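Local structure of Phenylalanine/tyrosine ammonia-lyase (Rhodosporidium toruloides, 1Y2M) at residues L335-F341 / S656-T662. The protein catalyses the non-oxidative deamination of L-phenylalanine and L-tyrosine to trans-cinnamic and p-coumaric acid, working as a homotetramer of the PAL/histidase family. Numbering follows the deposited sequence.
Sequences LLEGSRF and SYLSPRT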
loop_
_atom_site.group_PDB
_atom_site.type_symbol
_atom_site.label_atom_id
_atom_site.label_comp_id
_atom_site.label_asym_id
_atom_site.label_seq_id
_atom_site.Cartn_x
_atom_site.Cartn_y
_atom_site.Cartn_z
ATOM N N LEU B 335 35.046 -3.182 -10.769
ATOM C CA LEU B 335 34.692 -4.430 -11.439
ATOM C C LEU B 335 34.920 -4.370 -12.937
ATOM O O LEU B 335 35.254 -5.399 -13.512
ATOM C CB LEU B 335 33.248 -4.798 -11.167
ATOM C CG LEU B 335 32.889 -5.116 -9.706
ATOM C CD1 LEU B 335 31.425 -5.334 -9.624
ATOM C CD2 LEU B 335 33.660 -6.355 -9.191
ATOM N N LEU B 336 34.688 -3.213 -13.580
ATOM C CA LEU B 336 34.843 -3.105 -15.039
ATOM C C LEU B 336 36.273 -2.888 -15.531
ATOM O O LEU B 336 36.539 -3.027 -16.735
ATOM C CB LEU B 336 33.923 -2.003 -15.626
ATOM C CG LEU B 336 32.427 -2.347 -15.470
ATOM C CD1 LEU B 336 31.536 -1.157 -15.832
ATOM C CD2 LEU B 336 32.100 -3.580 -16.311
ATOM N N GLU B 337 37.198 -2.549 -14.642
ATOM C CA GLU B 337 38.587 -2.372 -15.053
ATOM C C GLU B 337 39.088 -3.627 -15.690
ATOM O O GLU B 337 38.891 -4.715 -15.160
ATOM C CB GLU B 337 39.477 -2.027 -13.883
ATOM C CG GLU B 337 39.156 -0.675 -13.386
ATOM C CD GLU B 337 40.356 0.166 -13.079
ATOM O OE1 GLU B 337 41.513 -0.258 -13.356
ATOM O OE2 GLU B 337 40.098 1.276 -12.569
ATOM N N GLY B 338 39.711 -3.461 -16.838
ATOM C CA GLY B 338 40.294 -4.609 -17.511
ATOM C C GLY B 338 39.339 -5.388 -18.394
ATOM O O GLY B 338 39.776 -6.322 -19.096
ATOM N N SER B 339 38.048 -5.052 -18.363
ATOM C CA SER B 339 37.083 -5.665 -19.277
ATOM C C SER B 339 37.431 -5.348 -20.732
ATOM O O SER B 339 37.774 -4.231 -21.059
ATOM C CB SER B 339 35.652 -5.183 -19.007
ATOM O OG SER B 339 34.726 -5.882 -19.849
ATOM N N ARG B 340 37.358 -6.351 -21.600
ATOM C CA ARG B 340 37.452 -6.125 -23.030
ATOM C C ARG B 340 36.081 -6.204 -23.670
ATOM O O ARG B 340 35.972 -6.100 -24.880
ATOM C CB ARG B 340 38.416 -7.135 -23.669
ATOM C CG ARG B 340 39.860 -6.966 -23.198
ATOM C CD ARG B 340 40.798 -8.044 -23.737
ATOM N NE ARG B 340 40.801 -8.090 -25.198
ATOM C CZ ARG B 340 41.006 -9.181 -25.941
ATOM N NH1 ARG B 340 41.246 -10.384 -25.392
ATOM N NH2 ARG B 340 40.966 -9.061 -27.263
ATOM N N PHE B 341 35.029 -6.314 -22.870
ATOM C CA PHE B 341 33.646 -6.228 -23.365
ATOM C C PHE B 341 33.107 -4.773 -23.208
ATOM O O PHE B 341 32.601 -4.158 -24.145
ATOM C CB PHE B 341 32.707 -7.121 -22.572
ATOM C CG PHE B 341 32.774 -8.612 -22.871
ATOM C CD1 PHE B 341 32.553 -9.121 -24.152
ATOM C CD2 PHE B 341 32.961 -9.512 -21.834
ATOM C CE1 PHE B 341 32.533 -10.479 -24.391
ATOM C CE2 PHE B 341 32.964 -10.896 -22.087
ATOM C CZ PHE B 341 32.724 -11.365 -23.353
ATOM N N SER B 656 38.651 -14.738 -22.182
ATOM C CA SER B 656 39.544 -13.822 -22.942
ATOM C C SER B 656 39.155 -12.335 -22.841
ATOM O O SER B 656 39.977 -11.449 -23.154
ATOM C CB SER B 656 39.565 -14.195 -24.424
ATOM O OG SER B 656 40.181 -15.450 -24.623
ATOM N N TYR B 657 37.918 -12.051 -22.439
ATOM C CA TYR B 657 37.395 -10.719 -22.522
ATOM C C TYR B 657 36.873 -10.181 -21.217
ATOM O O TYR B 657 36.786 -8.973 -21.059
ATOM C CB TYR B 657 36.267 -10.682 -23.551
ATOM C CG TYR B 657 36.678 -11.177 -24.920
ATOM C CD1 TYR B 657 37.536 -10.438 -25.728
ATOM C CD2 TYR B 657 36.204 -12.384 -25.402
ATOM C CE1 TYR B 657 37.915 -10.906 -26.988
ATOM C CE2 TYR B 657 36.600 -12.877 -26.633
ATOM C CZ TYR B 657 37.443 -12.140 -27.418
ATOM O OH TYR B 657 37.803 -12.640 -28.652
ATOM N N LEU B 658 36.469 -11.067 -20.300
ATOM C CA LEU B 658 35.902 -10.599 -19.038
ATOM C C LEU B 658 36.946 -9.815 -18.269
ATOM O O LEU B 658 38.142 -10.118 -18.343
ATOM C CB LEU B 658 35.472 -11.770 -18.170
ATOM C CG LEU B 658 34.177 -12.420 -18.600
ATOM C CD1 LEU B 658 34.082 -13.786 -18.016
ATOM C CD2 LEU B 658 33.052 -11.628 -18.177
ATOM N N SER B 659 36.471 -8.866 -17.460
ATOM C CA SER B 659 37.295 -8.273 -16.403
ATOM C C SER B 659 37.855 -9.345 -15.558
ATOM O O SER B 659 37.159 -10.301 -15.310
ATOM C CB SER B 659 36.468 -7.421 -15.432
ATOM O OG SER B 659 36.405 -6.141 -15.972
ATOM N N PRO B 660 39.072 -9.149 -15.014
ATOM C CA PRO B 660 39.544 -10.149 -14.068
ATOM C C PRO B 660 38.657 -10.352 -12.846
ATOM O O PRO B 660 38.663 -11.437 -12.270
ATOM C CB PRO B 660 40.918 -9.618 -13.640
ATOM C CG PRO B 660 40.937 -8.210 -14.011
ATOM C CD PRO B 660 40.082 -8.108 -15.245
ATOM N N ARG B 661 37.947 -9.300 -12.438
ATOM C CA ARG B 661 37.103 -9.348 -11.251
ATOM C C ARG B 661 35.781 -9.981 -11.578
ATOM O O ARG B 661 35.203 -10.684 -10.757
ATOM C CB ARG B 661 36.931 -7.957 -10.605
ATOM C CG ARG B 661 38.202 -7.460 -9.947
ATOM C CD ARG B 661 38.059 -6.095 -9.338
ATOM N NE ARG B 661 39.321 -5.641 -8.753
ATOM C CZ ARG B 661 39.741 -5.908 -7.513
ATOM N NH1 ARG B 661 39.000 -6.604 -6.659
ATOM N NH2 ARG B 661 40.911 -5.435 -7.105
ATOM N N THR B 662 35.239 -9.720 -12.757
ATOM C CA THR B 662 33.940 -10.343 -13.063
ATOM C C THR B 662 34.123 -11.816 -13.454
ATOM O O THR B 662 33.197 -12.617 -13.312
ATOM C CB THR B 662 33.132 -9.627 -14.150
ATOM O OG1 THR B 662 33.881 -9.531 -15.350
ATOM C CG2 THR B 662 32.712 -8.207 -13.723
#
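This is a loop-to-loop contact in which R340 N bonds to Y657 O and S659 OG meets L335 O, between the turn after helix 323-336 and the segment leading into helix 662-672. The first loop contains a type II beta turn, L336 to S339, followed by an ST turn in which S339 OG accepts from F341 N. S659 OG sits at the C-terminal end of helix 323-336, 2.8 Å from L335 O and 3.0 Å from E337 O. Its one proton can go to either carbonyl, but not fully to both. The E302 carboxylate of helix 273-303 bonds to both segments: OE2 to S659 N and S339 OG, OE1 to T662 OG1. The backbone bond from R340 N to Y657 O is 2.7 Å and nearly straight at 165°. A bend at chi3 (57°) brings the R340 guanidinium alongside the Y657 ring. Y657 CE1 lies over one guanidinium face, toward the rim, with the planes 47° apart. NH1 makes a weak bond to S656 O. The Y657 hydroxyl bonds to E543 of helix 506-560. F341 packs against the same helix and also touches L658 CD2 through CE2. Y657 CB makes a CH-pi contact over the F341 ring, 3.6 Å from its centroid.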